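Local coordinates for protein arylesterase (Sulfolobus solfataricus, PDB 5L2P) that hydrolyses aromatic esters, p-nitrophenyl fatty acid esters and organophosphates such as paraoxon, working as a serine esterase of the GDXG lipolytic family, at residues A[220-223]-A[224-227]. Numbering follows the deposited sequence.
Sequences DEKD and LYNP
Tyr225 folds back over the turn that precedes it and lays its ring on the backbone of Lys222. A chi1 of 58° puts CG between the backbone N and the carbonyl carbon and turns the ring back along the chain. There Lys222 O sits over the centre of one face, 3.3 Å above the ring plane. All six ring carbons lie at similar distances from that oxygen, CD2, CE2 and CZ slightly nearer than CG, CD1 and CE1. Tyr225 CE2 also lies 3.8 Å from Lys222 CA. At the tip, Tyr225 OH rests 3.9 Å from Lys222 CB, and the two side chains run alongside each other in the same direction, the lysine extended beyond CG. The backbone beneath winds through successive turns in the loop between helix 212-217 and strand 242-248 of the alpha/beta hydrolase fold, at the surface and away from the catalytic residues. Asp220 begins it with an Asx turn, its OD1 accepting from Lys222 N at 2.9 Å through the anti lone pair. Leu224 N then bonds to Glu221 O at 3.2 Å, and Leu224 CB and CG lie beside the same oxygen. Two residues on, Asn226 N donates to Asp223 O at 3.0 Å, a bond reaching the oxygen from above the carbonyl plane; Asn226 CB packs on that oxygen too. The side-chain ends of both residues turn to other partners: Asp223 OD1 forms a salt bridge with Arg219, and Asn226 OD1 accepts from Leu228 N. Lys222 and Tyr225 also pack against Tyr225 and Lys222 of a second subunit.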
# COMPACT_ATOMS: atom_id res chain seq x y z
N ASP A 220 33.34 -3.73 4.61
CA ASP A 220 32.98 -5.07 4.19
C ASP A 220 31.55 -5.38 4.63
O ASP A 220 30.89 -4.54 5.25
CB ASP A 220 33.97 -6.10 4.76
CG ASP A 220 34.04 -6.08 6.27
OD1 ASP A 220 33.01 -6.25 6.94
OD2 ASP A 220 35.16 -5.89 6.79
N GLU A 221 31.10 -6.60 4.32
CA GLU A 221 29.72 -7.00 4.57
C GLU A 221 29.30 -7.03 6.06
O GLU A 221 28.11 -6.94 6.37
CB GLU A 221 29.42 -8.35 3.91
CG GLU A 221 30.06 -9.58 4.55
CD GLU A 221 31.50 -9.85 4.10
OE1 GLU A 221 32.24 -8.87 3.74
OE2 GLU A 221 31.88 -11.05 4.14
N LYS A 222 30.27 -7.13 6.98
CA LYS A 222 29.97 -7.14 8.42
C LYS A 222 29.40 -5.81 8.91
O LYS A 222 28.71 -5.78 9.93
CB LYS A 222 31.21 -7.47 9.26
CG LYS A 222 31.95 -8.73 8.84
CD LYS A 222 32.97 -9.18 9.90
CE LYS A 222 34.06 -10.02 9.25
NZ LYS A 222 34.98 -10.71 10.21
N ASP A 223 29.74 -4.72 8.21
CA ASP A 223 29.22 -3.37 8.52
C ASP A 223 27.73 -3.23 8.24
O ASP A 223 27.10 -2.35 8.80
CB ASP A 223 29.96 -2.28 7.71
CG ASP A 223 31.36 -2.08 8.16
OD1 ASP A 223 31.65 -2.39 9.35
OD2 ASP A 223 32.18 -1.62 7.31
N LEU A 224 27.20 -4.07 7.35
CA LEU A 224 25.77 -4.03 7.03
C LEU A 224 24.85 -4.15 8.25
O LEU A 224 23.81 -3.53 8.28
CB LEU A 224 25.41 -5.11 6.01
CG LEU A 224 26.02 -5.03 4.62
CD1 LEU A 224 25.65 -6.32 3.90
CD2 LEU A 224 25.53 -3.79 3.89
N TYR A 225 25.26 -4.90 9.26
CA TYR A 225 24.43 -5.04 10.48
C TYR A 225 24.94 -4.22 11.64
O TYR A 225 24.48 -4.37 12.78
CB TYR A 225 24.28 -6.52 10.89
CG TYR A 225 25.57 -7.28 11.17
CD1 TYR A 225 26.23 -7.20 12.39
CD2 TYR A 225 26.08 -8.14 10.21
CE1 TYR A 225 27.37 -7.92 12.62
CE2 TYR A 225 27.23 -8.86 10.44
CZ TYR A 225 27.87 -8.75 11.63
OH TYR A 225 29.04 -9.52 11.75
N ASN A 226 25.86 -3.32 11.35
CA ASN A 226 26.34 -2.38 12.36
C ASN A 226 25.26 -1.32 12.58
O ASN A 226 24.78 -0.73 11.62
CB ASN A 226 27.63 -1.72 11.88
CG ASN A 226 28.40 -1.04 13.01
OD1 ASN A 226 27.85 -0.27 13.75
ND2 ASN A 226 29.69 -1.33 13.14
N PRO A 227 24.87 -1.09 13.84
CA PRO A 227 23.80 -0.10 14.07
C PRO A 227 24.19 1.35 13.71
O PRO A 227 23.31 2.13 13.38
CB PRO A 227 23.49 -0.24 15.57
CG PRO A 227 24.05 -1.55 15.98
CD PRO A 227 25.24 -1.80 15.08